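Long-range contacts in tyrosinase (Aspergillus oryzae, PDB 6JU5), which probably oxidises L-tyrosine and L-dopa to L-dopaquinone with molecular oxygen at a dinuclear copper centre, a step of melanin biosynthesis: residues M343-G348 against N569-A574; L474-S479 against I490-G495; A264-P269 against S279-Q284; E559-R564 against V582-T587. The protein carries 1 engineered substitution. One frame throughout, in Å; residues are numbered along the deposited sequence. Where two conformers were deposited one is given.

Overall arrangement
Contact 3 closes first along the chain. It spans a short loop between helix 258-265 and helix 282-292, within the central tyrosinase domain. Contact 1 opens next, at 343-348 in that same domain, and closes only at 569-574, so it joins the central domain to the C-terminal part. Contact 2 lies wholly within this long loop and packs strand 470-478 against strand 489-494 through their side chains. Contact 4 starts before contact 1 has closed and ends after it, so the two cross. Contacts 2 and 4 touch and share one mixed sheet. Their centres are 10 Å apart, and Ser-475 meets His-585 between them.

Contact 1: residues M343-G348 against N569-A574; sequences MFSRPG and NSQGKA
Phe-344 and Ser-570 make the main polar link between these two loops. The backbone N of Phe-344 donates to Ser-570 O at 2.8 Å, in the plane of that carbonyl. Ser-345 N adds a weak bond to the same oxygen, and Met-343 CA approaches it in a CA-H...O contact. Three successive residues thus gather round one carbonyl. Gln-571 extends the contact with its side chain. A bend at chi2 (-73°) brings its amide back over Ser-345, where OE1 and NE2 both lie 3.6 Å from Ser-345 CB. NE2 also sits in plane at the edge of the Phe-344 ring, 3.7 Å from CD2. Farther along, Pro-347 CG rests on Lys-573 CG, and Pro-347 CD packs on the carbonyl oxygens of Gln-571 and Gly-572. A water donates to Ser-345 OG and to Gln-571 O (2.7 Å), bridging the loops; Ser-345 OG is also bonded to Glu-244.

The second loop is shaped from within. Residues 569-572 form a type I beta turn. Asn-569 OD1 accepts from Gln-571 N at 2.8 Å, an Asx turn, and from Lys-573 N at 3.1 Å. The two donors reach it from opposite faces of the amide plane.

Tyr-503 bonds to Gly-572 O and makes a cation-pi contact with Arg-346. The 343-348 loop follows strand 342-343 of the central domain. The 569-574 loop joins strands 563-568 and 580-588 of the mixed sheet, and Met-343 touches Val-568 at the end of the first of these.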
loop_
_atom_site.group_PDB
_atom_site.type_symbol
_atom_site.label_atom_id
_atom_site.label_comp_id
_atom_site.label_asym_id
_atom_site.label_seq_id
_atom_site.Cartn_x
_atom_site.Cartn_y
_atom_site.Cartn_z
ATOM N N MET B 343 2.197 -1.021 15.223
ATOM C CA MET B 343 0.957 -0.572 15.875
ATOM C C MET B 343 -0.264 -1.018 15.086
ATOM O O MET B 343 -0.455 -0.682 13.923
ATOM C CB MET B 343 0.949 0.950 16.020
ATOM C CG MET B 343 1.980 1.416 17.044
ATOM S SD MET B 343 1.921 3.196 17.298
ATOM C CE MET B 343 2.326 3.798 15.669
ATOM N N PHE B 344 -1.110 -1.806 15.731
ATOM C CA PHE B 344 -2.333 -2.347 15.156
ATOM C C PHE B 344 -3.472 -1.345 15.189
ATOM O O PHE B 344 -4.399 -1.408 14.390
ATOM C CB PHE B 344 -2.659 -3.595 15.978
ATOM C CG PHE B 344 -3.769 -4.474 15.477
ATOM C CD1 PHE B 344 -3.784 -4.999 14.191
ATOM C CD2 PHE B 344 -4.823 -4.810 16.321
ATOM C CE1 PHE B 344 -4.788 -5.851 13.782
ATOM C CE2 PHE B 344 -5.817 -5.681 15.932
ATOM C CZ PHE B 344 -5.810 -6.208 14.655
ATOM N N SER B 345 -3.427 -0.420 16.138
ATOM C CA SER B 345 -4.536 0.479 16.369
ATOM C C SER B 345 -4.029 1.830 16.860
ATOM O O SER B 345 -2.860 1.934 17.236
ATOM C CB SER B 345 -5.517 -0.124 17.392
ATOM O OG SER B 345 -6.622 0.754 17.496
ATOM N N ARG B 346 -4.943 2.789 16.848
ATOM C CA ARG B 346 -4.729 4.065 17.533
ATOM C C ARG B 346 -6.039 4.488 18.197
ATOM O O ARG B 346 -7.100 4.314 17.577
ATOM C CB ARG B 346 -4.276 5.122 16.523
ATOM C CG ARG B 346 -3.899 6.451 17.156
ATOM C CD ARG B 346 -3.089 7.317 16.210
ATOM N NE ARG B 346 -1.873 6.631 15.760
ATOM C CZ ARG B 346 -0.938 7.169 14.988
ATOM N NH1 ARG B 346 -1.029 8.419 14.545
ATOM N NH2 ARG B 346 0.121 6.446 14.646
ATOM N N PRO B 347 -6.016 5.027 19.408
ATOM C CA PRO B 347 -7.254 5.523 20.025
ATOM C C PRO B 347 -7.832 6.701 19.252
ATOM O O PRO B 347 -7.130 7.339 18.473
ATOM C CB PRO B 347 -6.813 5.960 21.423
ATOM C CG PRO B 347 -5.486 5.311 21.649
ATOM C CD PRO B 347 -4.854 5.224 20.283
ATOM N N GLY B 348 -9.115 6.991 19.453
ATOM C CA GLY B 348 -9.724 8.171 18.871
ATOM C C GLY B 348 -10.151 8.001 17.431
ATOM O O GLY B 348 -10.182 6.898 16.888
ATOM N N ASN B 569 2.601 1.333 23.109
ATOM C CA ASN B 569 2.330 -0.087 22.838
ATOM C C ASN B 569 1.692 -0.293 21.472
ATOM O O ASN B 569 1.506 0.661 20.686
ATOM C CB ASN B 569 1.511 -0.666 23.977
ATOM C CG ASN B 569 0.079 -0.170 24.061
ATOM O OD1 ASN B 569 -0.498 0.282 23.068
ATOM N ND2 ASN B 569 -0.516 -0.296 25.258
ATOM N N SER B 570 1.357 -1.548 21.157
ATOM C CA SER B 570 0.829 -1.861 19.835
ATOM C C SER B 570 -0.592 -1.344 19.618
ATOM O O SER B 570 -1.072 -1.384 18.479
ATOM C CB SER B 570 0.877 -3.375 19.563
ATOM O OG SER B 570 -0.007 -4.034 20.440
ATOM N N GLN B 571 -1.260 -0.878 20.668
ATOM C CA GLN B 571 -2.571 -0.242 20.532
ATOM C C GLN B 571 -2.466 1.259 20.379
ATOM O O GLN B 571 -3.487 1.981 20.369
ATOM C CB GLN B 571 -3.466 -0.611 21.721
ATOM C CG GLN B 571 -3.935 -2.056 21.617
ATOM C CD GLN B 571 -4.979 -2.210 20.518
ATOM O OE1 GLN B 571 -6.088 -1.653 20.577
ATOM N NE2 GLN B 571 -4.638 -2.954 19.471
ATOM N N GLY B 572 -1.232 1.776 20.280
ATOM C CA GLY B 572 -1.117 3.226 20.161
ATOM C C GLY B 572 -1.274 3.946 21.487
ATOM O O GLY B 572 -1.501 5.163 21.521
ATOM N N LYS B 573 -1.179 3.221 22.602
ATOM C CA LYS B 573 -1.414 3.812 23.913
ATOM C C LYS B 573 -0.128 3.940 24.709
ATOM O O LYS B 573 0.790 3.129 24.558
ATOM C CB LYS B 573 -2.430 2.958 24.691
ATOM C CG LYS B 573 -3.819 3.094 24.092
ATOM C CD LYS B 573 -4.822 2.207 24.799
ATOM C CE LYS B 573 -6.251 2.648 24.507
ATOM N NZ LYS B 573 -7.150 2.214 25.609
ATOM N N ALA B 574 -0.078 4.949 25.565
ATOM C CA ALA B 574 1.094 5.213 26.393
ATOM C C ALA B 574 1.112 4.303 27.618
ATOM O O ALA B 574 0.138 4.246 28.373
ATOM C CB ALA B 574 1.129 6.674 26.819
HETATM O O HOH W 1 -6.164 1.722 20.183
#

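Contact 2: residues L474-S479 against I490-G495; sequences LSIRYS and INIFFG
Ile-476 and Ile-492 meet tip to tip in the apolar layer between strands 470-478 and 489-494. Both strands belong to the mixed beta sheet of the C-terminal part of the chain. They are not neighbours in it: the sheet curls so that the two face each other, with axes 10.2 Å apart at closest and directions 149° apart. The contact is therefore made by side chains, with no hydrogen bond across it.

Ile-476 lies in the middle of its segment. Its CB points toward the opposite strand and splits into two branches. CG1 lies anti to the carbonyl carbon (chi1 -56°) and comes within 3.7 Å of Ile-492 CD1. The terminal CD1 stays by the same methyl at 4.2 Å. The other branch, CG2, meets Ile-490 CD1 at 3.9 Å, where the two side chains run antiparallel alongside each other. Ile-476 thus spans two successive inward residues of the other strand.

Leu-474 and Tyr-478 continue the layer on either side of Ile-476 along the strand. Leu-474 CD1 reaches Ile-492 CG2 tip to tip, and its two methyls also pack against Phe-494. Val-511 and Pro-563 add further apolar surface beside Leu-474. The Tyr-478 side chain lies about 9 Å from that of the copper ligand His-332, so this end of the layer approaches the active site. There the Ile-490 CD1 methyl touches Tyr-478 along CB, CG and CD1, and is nearest CD1, at 3.9 Å.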
loop_
_atom_site.group_PDB
_atom_site.type_symbol
_atom_site.label_atom_id
_atom_site.label_comp_id
_atom_site.label_asym_id
_atom_site.label_seq_id
_atom_site.Cartn_x
_atom_site.Cartn_y
_atom_site.Cartn_z
ATOM N N LEU B 474 21.411 11.402 22.737
ATOM C CA LEU B 474 20.516 10.877 23.779
ATOM C C LEU B 474 20.913 9.437 24.100
ATOM O O LEU B 474 21.117 8.621 23.194
ATOM C CB LEU B 474 19.074 10.891 23.307
ATOM C CG LEU B 474 18.434 12.289 23.214
ATOM C CD1 LEU B 474 17.332 12.313 22.159
ATOM C CD2 LEU B 474 17.878 12.713 24.566
ATOM N N SER B 475 21.002 9.121 25.378
ATOM C CA SER B 475 21.177 7.746 25.817
ATOM C C SER B 475 19.822 7.188 26.248
ATOM O O SER B 475 19.004 7.926 26.833
ATOM C CB SER B 475 22.177 7.671 26.962
ATOM O OG SER B 475 21.772 8.540 28.027
ATOM N N ILE B 476 19.586 5.923 25.930
ATOM C CA ILE B 476 18.341 5.256 26.286
ATOM C C ILE B 476 18.604 3.864 26.852
ATOM O O ILE B 476 19.254 3.073 26.168
ATOM C CB ILE B 476 17.429 5.105 25.044
ATOM C CG1 ILE B 476 17.142 6.443 24.362
ATOM C CG2 ILE B 476 16.151 4.380 25.430
ATOM C CD1 ILE B 476 18.111 6.799 23.256
ATOM N N ARG B 477 18.131 3.587 28.055
ATOM C CA ARG B 477 18.289 2.262 28.657
ATOM C C ARG B 477 16.923 1.769 29.143
ATOM O O ARG B 477 16.163 2.513 29.774
ATOM C CB ARG B 477 19.308 2.306 29.803
ATOM C CG ARG B 477 19.642 0.922 30.362
ATOM C CD ARG B 477 20.946 0.952 31.143
ATOM N NE ARG B 477 20.794 1.738 32.361
ATOM C CZ ARG B 477 21.825 2.180 33.076
ATOM N NH1 ARG B 477 23.070 1.922 32.691
ATOM N NH2 ARG B 477 21.567 2.876 34.170
ATOM N N TYR B 478 16.608 0.527 28.789
ATOM C CA TYR B 478 15.328 -0.099 29.098
ATOM C C TYR B 478 15.472 -1.593 29.332
ATOM O O TYR B 478 16.490 -2.208 29.011
ATOM C CB TYR B 478 14.316 0.192 27.963
ATOM C CG TYR B 478 14.768 -0.392 26.642
ATOM C CD1 TYR B 478 15.691 0.276 25.830
ATOM C CD2 TYR B 478 14.286 -1.624 26.210
ATOM C CE1 TYR B 478 16.086 -0.296 24.639
ATOM C CE2 TYR B 478 14.684 -2.199 25.011
ATOM C CZ TYR B 478 15.584 -1.517 24.225
ATOM O OH TYR B 478 16.009 -2.069 23.031
ATOM N N SER B 479 14.409 -2.215 29.849
ATOM C CA SER B 479 14.352 -3.674 29.888
ATOM C C SER B 479 13.493 -4.206 28.746
ATOM O O SER B 479 12.339 -3.818 28.603
ATOM C CB SER B 479 13.792 -4.175 31.220
ATOM O OG SER B 479 13.531 -5.572 31.169
ATOM N N ILE B 490 9.864 3.582 22.192
ATOM C CA ILE B 490 10.163 4.706 23.064
ATOM C C ILE B 490 10.352 5.925 22.168
ATOM O O ILE B 490 11.279 5.932 21.370
ATOM C CB ILE B 490 11.435 4.460 23.894
ATOM C CG1 ILE B 490 11.340 3.186 24.731
ATOM C CG2 ILE B 490 11.748 5.648 24.788
ATOM C CD1 ILE B 490 12.679 2.647 25.162
ATOM N N ASN B 491 9.459 6.910 22.308
ATOM C CA ASN B 491 9.578 8.140 21.522
ATOM C C ASN B 491 10.066 9.285 22.398
ATOM O O ASN B 491 9.559 9.416 23.529
ATOM C CB ASN B 491 8.240 8.505 20.892
ATOM C CG ASN B 491 7.873 7.496 19.805
ATOM O OD1 ASN B 491 8.770 6.930 19.184
ATOM N ND2 ASN B 491 6.572 7.307 19.616
ATOM N N ILE B 492 11.005 10.062 21.891
ATOM C CA ILE B 492 11.573 11.195 22.626
ATOM C C ILE B 492 11.220 12.518 21.962
ATOM O O ILE B 492 11.228 12.576 20.727
ATOM C CB ILE B 492 13.083 11.012 22.839
ATOM C CG1 ILE B 492 13.319 9.727 23.660
ATOM C CG2 ILE B 492 13.689 12.228 23.516
ATOM C CD1 ILE B 492 14.734 9.223 23.646
ATOM N N PHE B 493 10.896 13.504 22.797
ATOM C CA PHE B 493 10.446 14.818 22.372
ATOM C C PHE B 493 11.219 15.921 23.088
ATOM O O PHE B 493 11.612 15.732 24.243
ATOM C CB PHE B 493 8.957 14.954 22.757
ATOM C CG PHE B 493 8.086 13.908 22.128
ATOM C CD1 PHE B 493 7.918 12.668 22.750
ATOM C CD2 PHE B 493 7.438 14.159 20.923
ATOM C CE1 PHE B 493 7.125 11.699 22.153
ATOM C CE2 PHE B 493 6.667 13.185 20.316
ATOM C CZ PHE B 493 6.530 11.950 20.929
ATOM N N PHE B 494 11.404 17.062 22.444
ATOM C CA PHE B 494 11.993 18.240 23.075
ATOM C C PHE B 494 10.910 19.324 23.051
ATOM O O PHE B 494 10.535 19.801 21.970
ATOM C CB PHE B 494 13.238 18.754 22.368
ATOM C CG PHE B 494 14.475 17.888 22.443
ATOM C CD1 PHE B 494 14.602 16.858 23.370
ATOM C CD2 PHE B 494 15.540 18.097 21.584
ATOM C CE1 PHE B 494 15.751 16.081 23.441
ATOM C CE2 PHE B 494 16.679 17.310 21.628
ATOM C CZ PHE B 494 16.796 16.285 22.551
ATOM N N GLY B 495 10.402 19.659 24.231
ATOM C CA GLY B 495 9.266 20.572 24.268
ATOM C C GLY B 495 7.975 19.860 24.589
ATOM O O GLY B 495 7.937 18.660 24.891
#

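Contact 3: residues A264-P269 against S279-Q284; sequences ALNEHP and SVPTLQ
His-268 presents one face of its ring to Ser-279. The CB of Ser-279 sits over that face, offset toward the rim, in a CH-pi contact 4.0 Å from the ring centroid. A chi1 of 59° places CG of His-268 between its own backbone N and carbonyl carbon, and this carries the ring to Ser-279. The ring's rotation is fixed by ND1, which donates to Pro-269 O at 2.8 Å with the acceptor in the ring plane. His-268 CB packs against Val-280 O at 3.3 Å.

Leu-283 CB lies 4.0 Å from Leu-265 O. In the conformer given, the Leu-265 side chain lies alongside that of Leu-283, but a second conformer leaves their methyl contact doubtful. Both rest on Trp-338 of helix 328-340, the helix that carries the copper ligands His-332 and His-336. This pair joins the end of helix 258-265 to the start of helix 282-292 within the central tyrosinase domain. Pro-281 holds the N-cap position of the second helix.

The Glu-267 carbonyl meets this helix start nearly along the C=O axis, taking Thr-282 N at 2.9 Å. Thr-282 OG1 lies 3.5 Å from His-268 CA. A water donates to Leu-265 O and Glu-267 O and accepts from Leu-283 N at 2.8 Å.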
loop_
_atom_site.group_PDB
_atom_site.type_symbol
_atom_site.label_atom_id
_atom_site.label_comp_id
_atom_site.label_asym_id
_atom_site.label_seq_id
_atom_site.Cartn_x
_atom_site.Cartn_y
_atom_site.Cartn_z
ATOM N N ALA B 264 8.693 5.727 7.106
ATOM C CA ALA B 264 9.266 5.380 8.411
ATOM C C ALA B 264 10.790 5.349 8.389
ATOM O O ALA B 264 11.456 5.859 9.308
ATOM C CB ALA B 264 8.682 4.074 8.904
ATOM N N LEU B 265 11.353 4.790 7.333
ATOM C CA LEU B 265 12.814 4.681 7.218
ATOM C C LEU B 265 13.492 6.042 7.133
ATOM O O LEU B 265 14.677 6.121 7.465
ATOM C CB LEU B 265 13.200 3.840 5.993
ATOM C CG LEU B 265 12.827 2.359 6.108
ATOM C CD1 LEU B 265 12.723 1.730 4.723
ATOM C CD2 LEU B 265 13.830 1.617 6.983
ATOM N N ASN B 266 12.749 7.058 6.733
ATOM C CA ASN B 266 13.270 8.414 6.633
ATOM C C ASN B 266 12.955 9.229 7.873
ATOM O O ASN B 266 12.992 10.459 7.834
ATOM C CB ASN B 266 12.743 9.102 5.351
ATOM C CG ASN B 266 13.500 8.572 4.146
ATOM O OD1 ASN B 266 14.625 9.004 3.881
ATOM N ND2 ASN B 266 12.897 7.613 3.450
ATOM N N GLU B 267 12.704 8.567 8.998
ATOM C CA GLU B 267 12.431 9.262 10.250
ATOM C C GLU B 267 13.516 10.284 10.563
ATOM O O GLU B 267 14.705 10.037 10.351
ATOM C CB GLU B 267 12.339 8.245 11.390
ATOM C CG GLU B 267 11.837 8.872 12.699
ATOM C CD GLU B 267 11.200 7.818 13.581
ATOM O OE1 GLU B 267 9.987 7.543 13.415
ATOM O OE2 GLU B 267 11.925 7.246 14.415
ATOM N N HIS B 268 13.049 11.447 11.009
ATOM C CA HIS B 268 13.938 12.518 11.448
ATOM C C HIS B 268 13.156 13.422 12.386
ATOM O O HIS B 268 11.940 13.235 12.531
ATOM C CB HIS B 268 14.487 13.285 10.253
ATOM C CG HIS B 268 13.460 13.907 9.375
ATOM N ND1 HIS B 268 12.594 14.897 9.767
ATOM C CD2 HIS B 268 13.195 13.679 8.053
ATOM C CE1 HIS B 268 11.829 15.240 8.738
ATOM N NE2 HIS B 268 12.166 14.514 7.683
ATOM N N PRO B 269 13.819 14.353 13.060
ATOM C CA PRO B 269 13.088 15.251 13.968
ATOM C C PRO B 269 11.953 15.988 13.270
ATOM O O PRO B 269 12.079 16.343 12.091
ATOM C CB PRO B 269 14.181 16.229 14.415
ATOM C CG PRO B 269 15.422 15.389 14.398
ATOM C CD PRO B 269 15.269 14.568 13.138
ATOM N N SER B 279 16.701 18.634 6.287
ATOM C CA SER B 279 16.514 17.371 7.001
ATOM C C SER B 279 17.702 16.429 6.805
ATOM O O SER B 279 18.424 16.465 5.807
ATOM C CB SER B 279 15.216 16.665 6.587
ATOM O OG SER B 279 15.325 16.155 5.282
ATOM N N VAL B 280 17.888 15.551 7.790
ATOM C CA VAL B 280 18.877 14.478 7.715
ATOM C C VAL B 280 18.215 13.191 8.173
ATOM O O VAL B 280 17.616 13.236 9.255
ATOM C CB VAL B 280 20.078 14.768 8.643
ATOM C CG1 VAL B 280 21.045 13.587 8.593
ATOM C CG2 VAL B 280 20.804 16.067 8.285
ATOM N N PRO B 281 18.245 12.075 7.439
ATOM C CA PRO B 281 17.606 10.847 7.946
ATOM C C PRO B 281 18.349 10.308 9.160
ATOM O O PRO B 281 19.556 10.069 9.094
ATOM C CB PRO B 281 17.734 9.849 6.800
ATOM C CG PRO B 281 18.176 10.637 5.613
ATOM C CD PRO B 281 18.876 11.862 6.131
ATOM N N THR B 282 17.637 10.155 10.266
ATOM C CA THR B 282 18.261 9.669 11.494
ATOM C C THR B 282 18.946 8.337 11.260
ATOM O O THR B 282 20.032 8.117 11.802
ATOM C CB THR B 282 17.165 9.564 12.575
ATOM O OG1 THR B 282 16.755 10.916 12.863
ATOM C CG2 THR B 282 17.690 8.928 13.850
ATOM N N LEU B 283 18.382 7.465 10.431
ATOM C CA LEU B 283 19.018 6.168 10.197
ATOM C C LEU B 283 20.371 6.332 9.547
ATOM O O LEU B 283 21.299 5.573 9.844
ATOM C CB LEU B 283 18.093 5.310 9.327
ATOM C CG LEU B 283 18.615 3.943 8.880
ATOM C CD1 LEU B 283 19.040 3.083 10.073
ATOM C CD2 LEU B 283 17.528 3.262 8.055
ATOM N N GLN B 284 20.507 7.310 8.656
ATOM C CA GLN B 284 21.822 7.483 8.013
ATOM C C GLN B 284 22.829 8.092 8.987
ATOM O O GLN B 284 23.984 7.650 8.988
ATOM C CB GLN B 284 21.698 8.324 6.754
ATOM C CG GLN B 284 22.945 8.290 5.883
ATOM C CD GLN B 284 22.797 9.125 4.637
ATOM O OE1 GLN B 284 22.970 10.348 4.666
ATOM N NE2 GLN B 284 22.440 8.444 3.552
HETATM O O HOH W 2 15.964 7.885 9.076
#

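Contact 4: residues E559-R564 against V582-T587; sequences EVPTPR and VALHKT
Val-582 opens the contact by setting its CG1 methyl against Pro-563 CB at 3.7 Å. With chi1 at 180°, this CG1 is the branch opposite the backbone N. Ala-583 turns its methyl the other way. Leu-584 carries most of the remaining contact. Its CB meets the CG corner of the Pro-563 ring at 3.9 Å, and the two side chains cross at a slant. Beyond CB the chain runs on to CD2, which meets Val-560 CG2 at 3.6 Å. Leu-584 and Val-560 pass side by side there, heading opposite ways. The same CD2 lies 3.8 Å from Pro-561 O, and it comes within 4.2 Å of Pro-561 CG, where the side chains cross at about a right angle. Leu-584 is thus held along its length by three residues of 559-564. The interaction is apolar, with no hydrogen bond between the segments.

Strand 604-611 lies between strands 580-588 and 563-568 in the mixed sheet. Its backbone bonds to both Val-582 and Pro-563, so the contact spans that intervening strand. On the other edge of 580-588, Ala-583 pairs with Ser-475 of strand 470-478. Strand 489-494 closes over the apolar group, with Ile-492 on Val-582 and Pro-563, and Phe-494 on Leu-584 and Pro-561.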
loop_
_atom_site.group_PDB
_atom_site.type_symbol
_atom_site.label_atom_id
_atom_site.label_comp_id
_atom_site.label_asym_id
_atom_site.label_seq_id
_atom_site.Cartn_x
_atom_site.Cartn_y
_atom_site.Cartn_z
ATOM N N GLU B 559 17.960 27.564 26.209
ATOM C CA GLU B 559 17.855 26.520 27.222
ATOM C C GLU B 559 18.043 25.127 26.636
ATOM O O GLU B 559 17.558 24.804 25.554
ATOM C CB GLU B 559 16.478 26.595 27.895
ATOM N N VAL B 560 18.734 24.276 27.385
ATOM C CA VAL B 560 18.845 22.862 27.049
ATOM C C VAL B 560 17.511 22.161 27.270
ATOM O O VAL B 560 16.913 22.321 28.348
ATOM C CB VAL B 560 19.923 22.201 27.939
ATOM C CG1 VAL B 560 19.391 22.070 29.360
ATOM C CG2 VAL B 560 20.352 20.842 27.411
ATOM N N PRO B 561 17.010 21.375 26.327
ATOM C CA PRO B 561 15.710 20.731 26.559
ATOM C C PRO B 561 15.789 19.555 27.518
ATOM O O PRO B 561 16.744 18.789 27.526
ATOM C CB PRO B 561 15.328 20.219 25.160
ATOM C CG PRO B 561 16.661 19.939 24.526
ATOM C CD PRO B 561 17.563 21.053 25.000
ATOM N N THR B 562 14.725 19.404 28.302
ATOM C CA THR B 562 14.486 18.163 29.015
ATOM C C THR B 562 13.990 17.094 28.057
ATOM O O THR B 562 12.955 17.267 27.415
ATOM C CB THR B 562 13.440 18.386 30.128
ATOM O OG1 THR B 562 14.037 19.223 31.132
ATOM C CG2 THR B 562 13.027 17.051 30.723
ATOM N N PRO B 563 14.666 15.970 27.888
ATOM C CA PRO B 563 14.067 14.952 27.001
ATOM C C PRO B 563 12.781 14.431 27.623
ATOM O O PRO B 563 12.806 14.022 28.787
ATOM C CB PRO B 563 15.135 13.863 26.963
ATOM C CG PRO B 563 16.400 14.577 27.331
ATOM C CD PRO B 563 15.973 15.559 28.400
ATOM N N ARG B 564 11.689 14.450 26.871
ATOM C CA ARG B 564 10.453 13.849 27.355
ATOM C C ARG B 564 10.188 12.565 26.569
ATOM O O ARG B 564 10.363 12.543 25.356
ATOM C CB ARG B 564 9.289 14.825 27.196
ATOM C CG ARG B 564 9.551 16.196 27.823
ATOM C CD ARG B 564 8.320 17.089 27.722
ATOM N NE ARG B 564 8.591 18.493 27.994
ATOM C CZ ARG B 564 8.583 19.061 29.180
ATOM N NH1 ARG B 564 8.289 18.334 30.251
ATOM N NH2 ARG B 564 8.849 20.353 29.323
ATOM N N VAL B 582 16.450 7.945 30.195
ATOM C CA VAL B 582 16.833 8.804 29.080
ATOM C C VAL B 582 17.682 9.959 29.588
ATOM O O VAL B 582 17.327 10.569 30.606
ATOM C CB VAL B 582 15.580 9.336 28.350
ATOM C CG1 VAL B 582 15.950 10.228 27.173
ATOM C CG2 VAL B 582 14.738 8.158 27.866
ATOM N N ALA B 583 18.790 10.235 28.905
ATOM C CA ALA B 583 19.541 11.438 29.230
ATOM C C ALA B 583 20.113 12.083 27.971
ATOM O O ALA B 583 20.312 11.452 26.933
ATOM C CB ALA B 583 20.645 11.139 30.236
ATOM N N LEU B 584 20.351 13.381 28.082
ATOM C CA LEU B 584 20.977 14.136 26.994
ATOM C C LEU B 584 22.410 14.495 27.364
ATOM O O LEU B 584 22.646 14.929 28.501
ATOM C CB LEU B 584 20.155 15.407 26.760
ATOM C CG LEU B 584 20.668 16.334 25.650
ATOM C CD1 LEU B 584 20.495 15.702 24.277
ATOM C CD2 LEU B 584 19.923 17.660 25.747
ATOM N N HIS B 585 23.354 14.282 26.452
ATOM C CA HIS B 585 24.776 14.477 26.699
ATOM C C HIS B 585 25.386 15.383 25.633
ATOM O O HIS B 585 24.984 15.323 24.459
ATOM C CB HIS B 585 25.551 13.157 26.683
ATOM C CG HIS B 585 24.917 12.114 27.531
ATOM N ND1 HIS B 585 25.342 11.789 28.796
ATOM C CD2 HIS B 585 23.840 11.339 27.272
ATOM C CE1 HIS B 585 24.558 10.845 29.287
ATOM N NE2 HIS B 585 23.642 10.550 28.376
ATOM N N LYS B 586 26.349 16.205 26.033
ATOM C CA LYS B 586 26.972 17.198 25.173
ATOM C C LYS B 586 28.487 17.020 25.140
ATOM O O LYS B 586 29.112 16.756 26.169
ATOM C CB LYS B 586 26.682 18.619 25.669
ATOM C CG LYS B 586 27.235 19.731 24.938
ATOM C CD LYS B 586 26.925 21.121 25.410
ATOM N N THR B 587 29.067 17.249 23.966
ATOM C CA THR B 587 30.520 17.446 23.951
ATOM C C THR B 587 30.859 18.680 23.128
ATOM O O THR B 587 30.090 19.084 22.256
ATOM C CB THR B 587 31.261 16.214 23.403
ATOM O OG1 THR B 587 32.685 16.443 23.463
ATOM C CG2 THR B 587 30.934 15.973 21.936
#